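Long-range contact in protein-glutamine gamma-glutamyltransferase (PDB 1G0D), which probably catalyses the calcium-dependent cross-linking of peptide-bound glutamine to lysine side chains and other primary amines: residues A[324-330]-A[515-520]. Sequence-based numbering, arbitrary orientation.
Sequences RSDSSWN and YNSLRR
Ser325 and Leu518 form a non-hydrogen-bonded antiparallel pair, a single bridge flanked by hydrogen bonds from Arg519 N to Arg324 O and from Asp326 N to Ser517 O. Farther along, Asn330 N donates to Tyr515 O in a nearly straight bond (176°). Between Asp326 and Asn330 the chain bows outward, and Ser517 reaches into the bend: its OG donates to Ser328 O at 2.6 Å, approaching from above the carbonyl plane. Arg324, its chain bent at chi3 (71°), turns its guanidinium edge-on to Arg519 O, so that NE (3.0 Å) and NH1 both grip that one oxygen. The indole of Trp329 lies with one face against Asn516, whose CB sits 3.6 Å from the six-membered ring centroid, a CH-pi contact; Trp329 CE3 touches Tyr515 CE2 at 3.7 Å with the ring planes 86° apart. Without the indole, as with an alanine at Trp329, Asn516 CB would probably lose its CH-pi partner and the Tyr515 ring some lateral support. The contact joins the start of catalytic-region strand 329-339 to the loop between strands 502-513 and 525-532, where Tyr515, important for catalytic activity, touches active-site Cys272. Glu237 forms salt bridges with both Arg324 and Arg520, so one carboxylate probably draws the two guanidinium groups together.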
loop_
_atom_site.group_PDB
_atom_site.type_symbol
_atom_site.label_atom_id
_atom_site.label_comp_id
_atom_site.label_asym_id
_atom_site.label_seq_id
_atom_site.Cartn_x
_atom_site.Cartn_y
_atom_site.Cartn_z
ATOM N N ARG A 324 -21.460 -10.424 12.722
ATOM C CA ARG A 324 -20.263 -11.238 12.512
ATOM C C ARG A 324 -18.938 -10.597 12.803
ATOM O O ARG A 324 -17.976 -11.303 13.028
ATOM C CB ARG A 324 -20.209 -11.737 11.073
ATOM C CG ARG A 324 -21.143 -12.872 10.791
ATOM C CD ARG A 324 -21.043 -13.341 9.365
ATOM N NE ARG A 324 -19.788 -14.038 9.103
ATOM C CZ ARG A 324 -19.233 -14.119 7.899
ATOM N NH1 ARG A 324 -18.083 -14.771 7.726
ATOM N NH2 ARG A 324 -19.844 -13.559 6.867
ATOM N N SER A 325 -18.866 -9.275 12.793
ATOM C CA SER A 325 -17.593 -8.589 13.048
ATOM C C SER A 325 -17.194 -8.588 14.493
ATOM O O SER A 325 -17.992 -8.271 15.357
ATOM C CB SER A 325 -17.646 -7.151 12.582
ATOM O OG SER A 325 -17.887 -7.114 11.192
ATOM N N ASP A 326 -15.929 -8.920 14.727
ATOM C CA ASP A 326 -15.352 -9.005 16.063
ATOM C C ASP A 326 -14.268 -7.925 16.344
ATOM O O ASP A 326 -13.054 -8.188 16.391
ATOM C CB ASP A 326 -14.775 -10.405 16.226
ATOM C CG ASP A 326 -14.616 -10.813 17.658
ATOM O OD1 ASP A 326 -15.100 -10.098 18.567
ATOM O OD2 ASP A 326 -13.996 -11.878 17.861
ATOM N N SER A 327 -14.727 -6.692 16.510
ATOM C CA SER A 327 -13.838 -5.590 16.806
ATOM C C SER A 327 -12.690 -5.353 15.822
ATOM O O SER A 327 -12.779 -5.650 14.611
ATOM C CB SER A 327 -13.262 -5.762 18.204
ATOM O OG SER A 327 -13.336 -4.545 18.902
ATOM N N SER A 328 -11.620 -4.798 16.385
ATOM C CA SER A 328 -10.427 -4.416 15.656
ATOM C C SER A 328 -9.854 -5.438 14.725
ATOM O O SER A 328 -9.771 -6.619 15.056
ATOM C CB SER A 328 -9.348 -3.984 16.643
ATOM O OG SER A 328 -9.845 -2.979 17.527
ATOM N N TRP A 329 -9.440 -4.959 13.557
ATOM C CA TRP A 329 -8.837 -5.796 12.529
ATOM C C TRP A 329 -7.484 -6.336 12.989
ATOM O O TRP A 329 -6.819 -5.700 13.815
ATOM C CB TRP A 329 -8.637 -4.961 11.272
ATOM C CG TRP A 329 -9.900 -4.539 10.611
ATOM C CD1 TRP A 329 -11.143 -4.417 11.187
ATOM C CD2 TRP A 329 -10.057 -4.177 9.225
ATOM N NE1 TRP A 329 -12.059 -3.999 10.236
ATOM C CE2 TRP A 329 -11.417 -3.846 9.031
ATOM C CE3 TRP A 329 -9.179 -4.104 8.130
ATOM C CZ2 TRP A 329 -11.911 -3.441 7.772
ATOM C CZ3 TRP A 329 -9.677 -3.702 6.882
ATOM C CH2 TRP A 329 -11.022 -3.377 6.718
ATOM N N ASN A 330 -7.052 -7.484 12.457
ATOM C CA ASN A 330 -5.752 -8.038 12.857
ATOM C C ASN A 330 -4.642 -7.049 12.441
ATOM O O ASN A 330 -3.605 -6.911 13.115
ATOM C CB ASN A 330 -5.510 -9.396 12.199
ATOM C CG ASN A 330 -6.264 -10.531 12.878
ATOM O OD1 ASN A 330 -7.070 -10.313 13.795
ATOM N ND2 ASN A 330 -6.011 -11.752 12.421
ATOM N N TYR A 515 -8.848 -11.707 8.520
ATOM C CA TYR A 515 -8.025 -10.617 9.028
ATOM C C TYR A 515 -8.900 -9.435 9.397
ATOM O O TYR A 515 -8.647 -8.809 10.417
ATOM C CB TYR A 515 -6.907 -10.217 8.051
ATOM C CG TYR A 515 -7.207 -9.072 7.129
ATOM C CD1 TYR A 515 -7.806 -9.291 5.890
ATOM C CD2 TYR A 515 -6.826 -7.774 7.449
ATOM C CE1 TYR A 515 -8.011 -8.242 4.977
ATOM C CE2 TYR A 515 -7.029 -6.694 6.527
ATOM C CZ TYR A 515 -7.622 -6.951 5.298
ATOM O OH TYR A 515 -7.826 -5.935 4.387
ATOM N N ASN A 516 -9.944 -9.136 8.618
ATOM C CA ASN A 516 -10.786 -8.006 9.003
ATOM C C ASN A 516 -11.816 -8.326 10.063
ATOM O O ASN A 516 -12.889 -7.738 10.104
ATOM C CB ASN A 516 -11.465 -7.291 7.818
ATOM C CG ASN A 516 -12.188 -8.200 6.882
ATOM O OD1 ASN A 516 -13.222 -7.826 6.360
ATOM N ND2 ASN A 516 -11.656 -9.357 6.621
ATOM N N SER A 517 -11.461 -9.248 10.950
ATOM C CA SER A 517 -12.327 -9.627 12.049
ATOM C C SER A 517 -13.740 -10.147 11.727
ATOM O O SER A 517 -14.687 -9.891 12.466
ATOM C CB SER A 517 -12.404 -8.442 13.006
ATOM O OG SER A 517 -11.222 -8.386 13.774
ATOM N N LEU A 518 -13.889 -10.881 10.641
ATOM C CA LEU A 518 -15.184 -11.436 10.301
ATOM C C LEU A 518 -15.205 -12.827 10.889
ATOM O O LEU A 518 -14.524 -13.718 10.403
ATOM C CB LEU A 518 -15.336 -11.539 8.793
ATOM C CG LEU A 518 -16.466 -10.865 8.026
ATOM C CD1 LEU A 518 -16.909 -9.623 8.700
ATOM C CD2 LEU A 518 -15.991 -10.547 6.654
ATOM N N ARG A 519 -15.983 -13.001 11.945
ATOM C CA ARG A 519 -16.145 -14.280 12.624
ATOM C C ARG A 519 -16.665 -15.337 11.646
ATOM O O ARG A 519 -17.584 -15.071 10.868
ATOM C CB ARG A 519 -17.114 -14.093 13.775
ATOM C CG ARG A 519 -17.036 -15.171 14.821
ATOM C CD ARG A 519 -18.240 -15.112 15.789
ATOM N NE ARG A 519 -19.535 -15.285 15.118
ATOM C CZ ARG A 519 -20.554 -14.419 15.195
ATOM N NH1 ARG A 519 -20.444 -13.300 15.922
ATOM N NH2 ARG A 519 -21.687 -14.673 14.535
ATOM N N ARG A 520 -16.060 -16.524 11.675
ATOM C CA ARG A 520 -16.452 -17.590 10.766
ATOM C C ARG A 520 -16.928 -18.857 11.446
ATOM O O ARG A 520 -18.109 -18.973 11.795
ATOM C CB ARG A 520 -15.305 -17.905 9.824
ATOM C CG ARG A 520 -15.360 -17.015 8.591
ATOM C CD ARG A 520 -14.138 -17.102 7.740
ATOM N NE ARG A 520 -14.076 -18.335 6.987
ATOM C CZ ARG A 520 -14.653 -18.488 5.804
ATOM N NH1 ARG A 520 -14.562 -19.642 5.158
ATOM N NH2 ARG A 520 -15.335 -17.482 5.276
HETATM O O HOH W 1 -18.999 -10.793 17.087
HETATM O O HOH W 2 -15.561 -5.926 9.264
#